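Response regulator (PDB 2PLN) probably acts as an orphan two-component response regulator that binds regulatory DNA to control transcription, this chain being its N-terminal receiver domain. Local coordinates at residues L65-D70 and K115-I120; V21-K26 and G32-G37; R79-H84 and G108-I113. One frame throughout, in Å; residues are numbered along the deposited sequence.

In the fold
From the N terminus, strand 20-24 leads straight into helix 28-40, and contact 2 closes this short loop before contact 1 opens. Contact 1 closes a much longer one, from strand 65-68 to the loop behind strand 111-114; contact 3 is nested within it, joining the end of helix 73-83 to the turn before that last strand. All three reach the same parallel sheet. Contacts 1 and 2 touch through the Lys115-Glu25 salt bridge and the neighbouring strands 65-68 and 20-24. Contact 3 lies beyond the chain's centre from both, with centres about 14 Å from contact 1 and 18 Å from contact 2; Met67 packs on Ile113 between contacts 1 and 3.

Contact 1: L65-D70 and K115-I120; sequences LVMVSD and KPYRSI
Met67 and Tyr117 reach for each other from opposite directions on the face of the parallel sheet that helices 28-40 and 120-130 cover in this receiver (CheY-like) fold, near the C-terminal ends of the strands. Met67, present as selenomethionine, sends its chain out with CG anti to the backbone N (chi1 -170°); that torsion and an extended chi2 bring SE up, and the bend at chi3 (55°) turns CE to the phenol oxygen, 3.7 Å between Met67 CE and Tyr117 OH. The selenium stands 5.3 Å from the centroid of the Tyr117 ring and 56° off its normal, an oblique Met-aromatic contact. The hydroxyl that the methyl group meets is hydrogen-bonded to Ser92 OG of strand 88-93, which tethers the far end of the ring. Leu30 and Ile34 of helix 28-40 and Leu123 of helix 120-130 pack on the same ring.

Ser69 lies near the C-terminal end of strand 65-68, probably at the position where receiver domains usually carry the phosphoacceptor aspartate. Lys115, the lysine of the family's Lys-Pro motif, precedes the cis peptide bond of Pro116 and passes Ser69 rather than bonding to it: its CD lies 3.8 Å from Ser69 OG, a distance matched by its NZ. A bend at chi3 carries the ammonium on to Glu25, close to the C-terminal end of the neighbouring strand 20-24. Ser69 OG itself has weak hydrogen bonds to Glu25 and Ser92, so hydroxyl, ammonium and carboxylate gather in one polar cluster. On the outer side of the loop, Arg118 makes a salt bridge to Glu101 of the second subunit. The cluster's charged link is the salt bridge from Lys115 NZ to Glu25 OE2.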
loop_
_atom_site.group_PDB
_atom_site.type_symbol
_atom_site.label_atom_id
_atom_site.label_comp_id
_atom_site.label_asym_id
_atom_site.label_seq_id
_atom_site.Cartn_x
_atom_site.Cartn_y
_atom_site.Cartn_z
ATOM N N LEU A 65 -11.909 8.386 -1.746
ATOM C CA LEU A 65 -10.646 8.166 -1.000
ATOM C C LEU A 65 -10.321 9.381 -0.142
ATOM O O LEU A 65 -10.600 10.526 -0.541
ATOM C CB LEU A 65 -9.508 7.927 -1.999
ATOM C CG LEU A 65 -8.147 7.515 -1.395
ATOM C CD1 LEU A 65 -7.361 6.570 -2.297
ATOM C CD2 LEU A 65 -7.295 8.767 -1.048
ATOM N N VAL A 66 -9.773 9.144 1.048
ATOM C CA VAL A 66 -9.281 10.236 1.917
ATOM C C VAL A 66 -7.864 9.885 2.285
ATOM O O VAL A 66 -7.562 8.722 2.603
ATOM C CB VAL A 66 -10.127 10.459 3.234
ATOM C CG1 VAL A 66 -10.299 9.164 4.071
ATOM C CG2 VAL A 66 -9.538 11.610 4.095
HETATM N N MSE A 67 -6.989 10.887 2.217
HETATM C CA MSE A 67 -5.662 10.759 2.781
HETATM C C MSE A 67 -5.509 11.739 3.927
HETATM O O MSE A 67 -5.781 12.935 3.777
HETATM C CB MSE A 67 -4.567 11.001 1.740
HETATM C CG MSE A 67 -3.202 10.621 2.309
HETATM SE SE MSE A 67 -1.812 10.435 0.991
HETATM C CE MSE A 67 -1.959 12.163 0.152
ATOM N N VAL A 68 -5.097 11.237 5.080
ATOM C CA VAL A 68 -5.067 12.064 6.287
ATOM C C VAL A 68 -3.675 12.046 6.897
ATOM O O VAL A 68 -3.080 10.981 7.073
ATOM C CB VAL A 68 -6.158 11.632 7.315
ATOM C CG1 VAL A 68 -6.110 10.115 7.649
ATOM C CG2 VAL A 68 -6.082 12.455 8.601
ATOM N N SER A 69 -3.161 13.242 7.157
ATOM C CA SER A 69 -1.964 13.469 7.980
ATOM C C SER A 69 -2.432 14.351 9.089
ATOM O O SER A 69 -2.819 15.497 8.848
ATOM C CB SER A 69 -0.888 14.236 7.222
ATOM O OG SER A 69 -0.683 13.692 5.954
ATOM N N ASP A 70 -2.430 13.809 10.295
ATOM C CA ASP A 70 -2.873 14.509 11.480
ATOM C C ASP A 70 -2.411 13.682 12.685
ATOM O O ASP A 70 -2.241 12.469 12.590
ATOM C CB ASP A 70 -4.390 14.582 11.491
ATOM C CG ASP A 70 -4.926 15.510 12.565
ATOM O OD1 ASP A 70 -5.309 15.012 13.651
ATOM O OD2 ASP A 70 -5.011 16.741 12.390
ATOM N N LYS A 115 5.933 10.427 5.275
ATOM C CA LYS A 115 6.292 11.728 4.728
ATOM C C LYS A 115 7.731 12.024 5.147
ATOM O O LYS A 115 8.145 11.635 6.255
ATOM C CB LYS A 115 5.388 12.809 5.296
ATOM C CG LYS A 115 3.967 12.692 4.812
ATOM C CD LYS A 115 3.080 13.694 5.521
ATOM C CE LYS A 115 3.099 15.016 4.824
ATOM N NZ LYS A 115 2.350 15.998 5.671
ATOM N N PRO A 116 8.490 12.726 4.309
ATOM C CA PRO A 116 8.070 13.220 2.969
ATOM C C PRO A 116 7.870 12.170 1.877
ATOM O O PRO A 116 8.500 11.111 1.919
ATOM C CB PRO A 116 9.196 14.201 2.582
ATOM C CG PRO A 116 10.341 13.876 3.456
ATOM C CD PRO A 116 9.849 13.166 4.681
ATOM N N TYR A 117 6.998 12.463 0.904
ATOM C CA TYR A 117 6.693 11.538 -0.203
ATOM C C TYR A 117 7.866 11.350 -1.179
ATOM O O TYR A 117 8.707 12.243 -1.324
ATOM C CB TYR A 117 5.426 11.978 -0.968
ATOM C CG TYR A 117 4.224 12.191 -0.083
ATOM C CD1 TYR A 117 3.731 13.476 0.181
ATOM C CD2 TYR A 117 3.598 11.114 0.526
ATOM C CE1 TYR A 117 2.646 13.667 1.013
ATOM C CE2 TYR A 117 2.501 11.303 1.351
ATOM C CZ TYR A 117 2.028 12.569 1.595
ATOM O OH TYR A 117 0.942 12.712 2.427
ATOM N N ARG A 118 7.911 10.194 -1.856
ATOM C CA ARG A 118 8.959 9.899 -2.846
ATOM C C ARG A 118 8.946 10.951 -3.955
ATOM O O ARG A 118 10.000 11.430 -4.412
ATOM C CB ARG A 118 8.793 8.487 -3.428
ATOM C CG ARG A 118 10.076 7.913 -4.023
ATOM C CD ARG A 118 10.193 6.391 -3.985
ATOM N NE ARG A 118 10.600 5.886 -2.670
ATOM C CZ ARG A 118 9.769 5.342 -1.781
ATOM N NH1 ARG A 118 8.478 5.224 -2.060
ATOM N NH2 ARG A 118 10.217 4.905 -0.609
ATOM N N SER A 119 7.735 11.309 -4.367
ATOM C CA SER A 119 7.458 12.309 -5.393
ATOM C C SER A 119 5.955 12.411 -5.489
ATOM O O SER A 119 5.227 11.462 -5.094
ATOM C CB SER A 119 8.072 11.940 -6.763
ATOM O OG SER A 119 7.268 11.105 -7.579
ATOM N N ILE A 120 5.481 13.534 -6.021
ATOM C CA ILE A 120 4.040 13.658 -6.329
ATOM C C ILE A 120 3.575 12.560 -7.306
ATOM O O ILE A 120 2.537 11.934 -7.062
ATOM C CB ILE A 120 3.697 15.083 -6.840
ATOM C CG1 ILE A 120 3.943 16.124 -5.744
ATOM C CG2 ILE A 120 2.283 15.108 -7.475
ATOM C CD1 ILE A 120 3.080 16.038 -4.506
#

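Contact 2: V21-K26 and G32-G37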
loop_
_atom_site.group_PDB
_atom_site.type_symbol
_atom_site.label_atom_id
_atom_site.label_comp_id
_atom_site.label_asym_id
_atom_site.label_seq_id
_atom_site.Cartn_x
_atom_site.Cartn_y
_atom_site.Cartn_z
ATOM N N VAL A 21 -11.223 12.969 -4.280
ATOM C CA VAL A 21 -10.287 12.647 -3.174
ATOM C C VAL A 21 -10.302 13.772 -2.116
ATOM O O VAL A 21 -10.257 14.946 -2.479
ATOM C CB VAL A 21 -8.850 12.512 -3.725
ATOM C CG1 VAL A 21 -7.855 12.396 -2.565
ATOM C CG2 VAL A 21 -8.754 11.318 -4.737
ATOM N N LEU A 22 -10.388 13.411 -0.828
ATOM C CA LEU A 22 -10.222 14.372 0.246
ATOM C C LEU A 22 -8.796 14.305 0.816
ATOM O O LEU A 22 -8.306 13.228 1.149
ATOM C CB LEU A 22 -11.221 14.096 1.366
ATOM C CG LEU A 22 -11.143 15.016 2.586
ATOM C CD1 LEU A 22 -11.417 16.527 2.233
ATOM C CD2 LEU A 22 -12.076 14.530 3.716
ATOM N N LEU A 23 -8.143 15.456 0.936
ATOM C CA LEU A 23 -6.772 15.485 1.458
ATOM C C LEU A 23 -6.814 16.280 2.727
ATOM O O LEU A 23 -7.129 17.471 2.688
ATOM C CB LEU A 23 -5.793 16.155 0.465
ATOM C CG LEU A 23 -5.629 15.530 -0.926
ATOM C CD1 LEU A 23 -4.887 16.446 -1.960
ATOM C CD2 LEU A 23 -4.978 14.126 -0.853
ATOM N N ILE A 24 -6.541 15.623 3.853
ATOM C CA ILE A 24 -6.410 16.346 5.128
ATOM C C ILE A 24 -4.932 16.582 5.370
ATOM O O ILE A 24 -4.195 15.669 5.666
ATOM C CB ILE A 24 -7.108 15.614 6.284
ATOM C CG1 ILE A 24 -8.614 15.434 5.949
ATOM C CG2 ILE A 24 -6.869 16.387 7.644
ATOM C CD1 ILE A 24 -9.354 14.382 6.771
ATOM N N GLU A 25 -4.513 17.833 5.222
ATOM C CA GLU A 25 -3.101 18.176 5.142
ATOM C C GLU A 25 -2.915 19.643 5.575
ATOM O O GLU A 25 -3.481 20.575 4.967
ATOM C CB GLU A 25 -2.600 17.951 3.715
ATOM C CG GLU A 25 -1.145 18.366 3.471
ATOM C CD GLU A 25 -0.164 17.772 4.497
ATOM O OE1 GLU A 25 0.359 18.556 5.329
ATOM O OE2 GLU A 25 0.080 16.527 4.489
ATOM N N LYS A 26 -2.154 19.801 6.648
ATOM C CA LYS A 26 -1.888 21.087 7.321
ATOM C C LYS A 26 -1.037 22.005 6.450
ATOM O O LYS A 26 -1.157 23.240 6.521
ATOM C CB LYS A 26 -1.139 20.767 8.626
ATOM C CG LYS A 26 -0.811 21.914 9.557
ATOM C CD LYS A 26 0.111 21.414 10.656
ATOM C CE LYS A 26 0.689 22.568 11.479
ATOM N NZ LYS A 26 1.475 23.524 10.628
ATOM N N GLY A 32 -1.692 21.623 -2.083
ATOM C CA GLY A 32 -1.846 22.103 -3.461
ATOM C C GLY A 32 -1.117 21.296 -4.523
ATOM O O GLY A 32 -1.664 21.011 -5.591
ATOM N N GLU A 33 0.127 20.938 -4.239
ATOM C CA GLU A 33 0.918 20.120 -5.131
ATOM C C GLU A 33 0.288 18.751 -5.355
ATOM O O GLU A 33 0.264 18.267 -6.479
ATOM C CB GLU A 33 2.325 19.956 -4.570
ATOM C CG GLU A 33 3.217 21.174 -4.794
ATOM C CD GLU A 33 4.421 21.201 -3.855
ATOM O OE1 GLU A 33 4.486 20.384 -2.915
ATOM O OE2 GLU A 33 5.310 22.066 -4.028
ATOM N N ILE A 34 -0.290 18.173 -4.300
ATOM C CA ILE A 34 -0.935 16.846 -4.460
ATOM C C ILE A 34 -2.227 16.974 -5.276
ATOM O O ILE A 34 -2.459 16.194 -6.189
ATOM C CB ILE A 34 -1.213 16.182 -3.089
ATOM C CG1 ILE A 34 0.086 16.049 -2.266
ATOM C CG2 ILE A 34 -1.904 14.819 -3.284
ATOM C CD1 ILE A 34 -0.191 15.747 -0.821
ATOM N N GLU A 35 -3.064 17.965 -4.938
ATOM C CA GLU A 35 -4.272 18.243 -5.740
ATOM C C GLU A 35 -3.963 18.409 -7.244
ATOM O O GLU A 35 -4.623 17.785 -8.100
ATOM C CB GLU A 35 -4.989 19.474 -5.222
ATOM C CG GLU A 35 -6.199 19.816 -6.070
ATOM C CD GLU A 35 -7.000 20.958 -5.494
ATOM O OE1 GLU A 35 -7.929 21.433 -6.180
ATOM O OE2 GLU A 35 -6.713 21.366 -4.363
ATOM N N LYS A 36 -2.974 19.242 -7.568
ATOM C CA LYS A 36 -2.556 19.427 -8.975
ATOM C C LYS A 36 -2.111 18.101 -9.614
ATOM O O LYS A 36 -2.466 17.802 -10.754
ATOM C CB LYS A 36 -1.437 20.491 -9.065
ATOM C CG LYS A 36 -0.959 20.855 -10.480
ATOM C CD LYS A 36 -0.017 22.100 -10.451
ATOM C CE LYS A 36 1.207 21.953 -11.360
ATOM N NZ LYS A 36 2.177 23.112 -11.229
ATOM N N GLY A 37 -1.328 17.307 -8.874
ATOM C CA GLY A 37 -0.899 15.985 -9.347
ATOM C C GLY A 37 -2.080 15.079 -9.607
ATOM O O GLY A 37 -2.141 14.356 -10.618
#
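Segment 21-26, on strand 20-24, and helix segment 32-37 approach most closely at Leu23 and Glu35, whose CA atoms are 8.1 Å apart, with the helix running back against the direction of the strand. They form the first half of a beta-alpha-beta crossover: helix 28-40 covers one face of the parallel sheet before the chain enters strand 44-48, which pairs beside strand 20-24. Backbone bonds such as Lys36 N to Gly32 O keep the helix regular here, and no hydrogen bond passes between the segments; the join is van der Waals packing.

Leu23 carries it. With CG beside its own backbone N (chi1 -60°), the side chain rises from the sheet and crosses Ile34 at a slant, meeting the CG2 branch rather than the longer CG1 arm. Both leucine methyls touch that branch, CD2 at 4.0 Å from Ile34 CG2. The CG1 arm of Ile34 turns instead to Ile120, and Leu123 also packs on this isoleucine, so helix 120-130 shares the buried layer. Leu23 is further flanked by Val47, Met67 and Leu38. At the tightest point Leu23 CD1 packs 3.6 Å from Ile34 CG2 and 3.8 Å from Glu35 N.

Contact 3: R79-H84 and G108-I113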
loop_
_atom_site.group_PDB
_atom_site.type_symbol
_atom_site.label_atom_id
_atom_site.label_comp_id
_atom_site.label_asym_id
_atom_site.label_seq_id
_atom_site.Cartn_x
_atom_site.Cartn_y
_atom_site.Cartn_z
ATOM N N ARG A 79 -13.330 5.703 12.914
ATOM C CA ARG A 79 -14.664 6.339 12.763
ATOM C C ARG A 79 -15.166 6.286 11.330
ATOM O O ARG A 79 -16.347 5.963 11.077
ATOM C CB ARG A 79 -14.668 7.790 13.224
ATOM C CG ARG A 79 -14.613 7.993 14.700
ATOM C CD ARG A 79 -14.999 9.393 15.108
ATOM N NE ARG A 79 -14.168 10.442 14.509
ATOM C CZ ARG A 79 -12.945 10.765 14.938
ATOM N NH1 ARG A 79 -12.380 10.119 15.965
ATOM N NH2 ARG A 79 -12.275 11.724 14.336
ATOM N N ILE A 80 -14.264 6.544 10.380
ATOM C CA ILE A 80 -14.614 6.583 8.946
ATOM C C ILE A 80 -14.857 5.191 8.395
ATOM O O ILE A 80 -15.777 4.975 7.573
ATOM C CB ILE A 80 -13.475 7.307 8.124
ATOM C CG1 ILE A 80 -13.394 8.777 8.512
ATOM C CG2 ILE A 80 -13.689 7.116 6.594
ATOM C CD1 ILE A 80 -14.680 9.530 8.370
ATOM N N LYS A 81 -14.029 4.248 8.816
ATOM C CA LYS A 81 -14.185 2.839 8.417
ATOM C C LYS A 81 -15.521 2.273 8.896
ATOM O O LYS A 81 -16.085 1.364 8.263
ATOM C CB LYS A 81 -13.040 1.972 8.956
ATOM C CG LYS A 81 -11.666 2.137 8.250
ATOM C CD LYS A 81 -11.772 2.330 6.748
ATOM C CE LYS A 81 -11.896 1.058 5.915
ATOM N NZ LYS A 81 -11.193 1.249 4.558
ATOM N N GLU A 82 -16.012 2.792 10.016
ATOM C CA GLU A 82 -17.302 2.335 10.509
ATOM C C GLU A 82 -18.457 3.042 9.805
ATOM O O GLU A 82 -19.419 2.393 9.374
ATOM C CB GLU A 82 -17.410 2.338 12.052
ATOM C CG GLU A 82 -17.362 3.672 12.778
ATOM C CD GLU A 82 -18.007 3.660 14.185
ATOM O OE1 GLU A 82 -18.832 2.744 14.476
ATOM O OE2 GLU A 82 -17.703 4.590 15.003
ATOM N N LYS A 83 -18.333 4.350 9.627
ATOM C CA LYS A 83 -19.405 5.141 9.019
ATOM C C LYS A 83 -19.475 5.100 7.486
ATOM O O LYS A 83 -20.581 5.097 6.903
ATOM C CB LYS A 83 -19.319 6.591 9.486
ATOM C CG LYS A 83 -20.582 7.396 9.187
ATOM C CD LYS A 83 -20.541 8.756 9.841
ATOM C CE LYS A 83 -21.942 9.399 9.759
ATOM N NZ LYS A 83 -21.907 10.679 10.462
ATOM N N HIS A 84 -18.307 5.082 6.850
ATOM C CA HIS A 84 -18.141 5.223 5.409
ATOM C C HIS A 84 -17.273 4.063 4.900
ATOM O O HIS A 84 -16.159 4.268 4.413
ATOM C CB HIS A 84 -17.440 6.557 5.102
ATOM C CG HIS A 84 -18.242 7.769 5.452
ATOM N ND1 HIS A 84 -17.840 8.676 6.411
ATOM C CD2 HIS A 84 -19.400 8.246 4.943
ATOM C CE1 HIS A 84 -18.732 9.646 6.493
ATOM N NE2 HIS A 84 -19.690 9.407 5.613
ATOM N N GLY A 108 -7.761 -0.521 10.127
ATOM C CA GLY A 108 -8.456 -0.709 8.861
ATOM C C GLY A 108 -7.975 0.234 7.756
ATOM O O GLY A 108 -8.602 0.334 6.709
ATOM N N ALA A 109 -6.882 0.955 8.000
ATOM C CA ALA A 109 -6.317 1.819 6.929
ATOM C C ALA A 109 -5.896 0.974 5.728
ATOM O O ALA A 109 -5.446 -0.136 5.879
ATOM C CB ALA A 109 -5.125 2.634 7.453
ATOM N N ASP A 110 -6.049 1.525 4.531
ATOM C CA ASP A 110 -5.679 0.832 3.315
ATOM C C ASP A 110 -4.209 1.041 2.993
ATOM O O ASP A 110 -3.617 0.266 2.226
ATOM C CB ASP A 110 -6.573 1.319 2.174
ATOM C CG ASP A 110 -8.006 0.939 2.389
ATOM O OD1 ASP A 110 -8.291 -0.276 2.284
ATOM O OD2 ASP A 110 -8.887 1.755 2.709
ATOM N N ASP A 111 -3.610 2.089 3.567
ATOM C CA ASP A 111 -2.197 2.260 3.401
ATOM C C ASP A 111 -1.644 3.140 4.504
ATOM O O ASP A 111 -2.392 3.844 5.213
ATOM C CB ASP A 111 -1.917 2.877 2.016
ATOM C CG ASP A 111 -0.604 2.388 1.395
ATOM O OD1 ASP A 111 0.342 2.003 2.147
ATOM O OD2 ASP A 111 -0.439 2.390 0.156
ATOM N N TYR A 112 -0.329 3.080 4.652
ATOM C CA TYR A 112 0.416 3.909 5.586
ATOM C C TYR A 112 1.651 4.416 4.841
ATOM O O TYR A 112 2.457 3.620 4.324
ATOM C CB TYR A 112 0.806 3.081 6.811
ATOM C CG TYR A 112 1.525 3.864 7.892
ATOM C CD1 TYR A 112 2.904 3.792 8.016
ATOM C CD2 TYR A 112 0.821 4.678 8.810
ATOM C CE1 TYR A 112 3.585 4.511 9.040
ATOM C CE2 TYR A 112 1.503 5.388 9.830
ATOM C CZ TYR A 112 2.872 5.303 9.926
ATOM O OH TYR A 112 3.555 6.033 10.931
ATOM N N ILE A 113 1.801 5.738 4.768
ATOM C CA ILE A 113 2.768 6.311 3.842
ATOM C C ILE A 113 3.631 7.271 4.655
ATOM O O ILE A 113 3.111 8.146 5.326
ATOM C CB ILE A 113 2.032 7.056 2.689
ATOM C CG1 ILE A 113 1.110 6.098 1.913
ATOM C CG2 ILE A 113 3.026 7.804 1.741
ATOM C CD1 ILE A 113 0.053 6.817 1.144
#
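Lys81 NZ approaches the flat carboxylate of Asp110 at one oxygen, in a salt bridge 3.0 Å long to OD2, and comes in tilted from the carboxylate plane; OD1 is 4.0 Å away. The same OD2 also accepts the backbone N-H of Val89, which helps hold the group in place. Within segment 79-84 the His84 ring has Lys83 CG over one face, near the rim, and Ile80 CD1 in plane at its edge. Asp111 OD1 accepts the backbone N-H of Tyr112 on its anti side, 19° out of the carboxylate plane.

Lys81 reaches Asp110 by repeated bends, at chi2, chi3 and chi4, that fold its chain along the Gly108 carbonyl, with CE 3.5 Å from Gly108 O. Gly108, at phi 109°, ends helix 98-106 in a Schellman motif, and its backbone lies directly against the lysine, with Lys81 CG 3.9 Å from Gly108 O. The contact thus joins the last turn of helix 73-83 to the turn that leads from helix 98-106 into strand 111-114, outermost of the sheet within this chain and beside strand 88-93; Asp111, on strand 111-114, forms salt bridges to Arg126 of its own chain and to Arg126 of the second subunit.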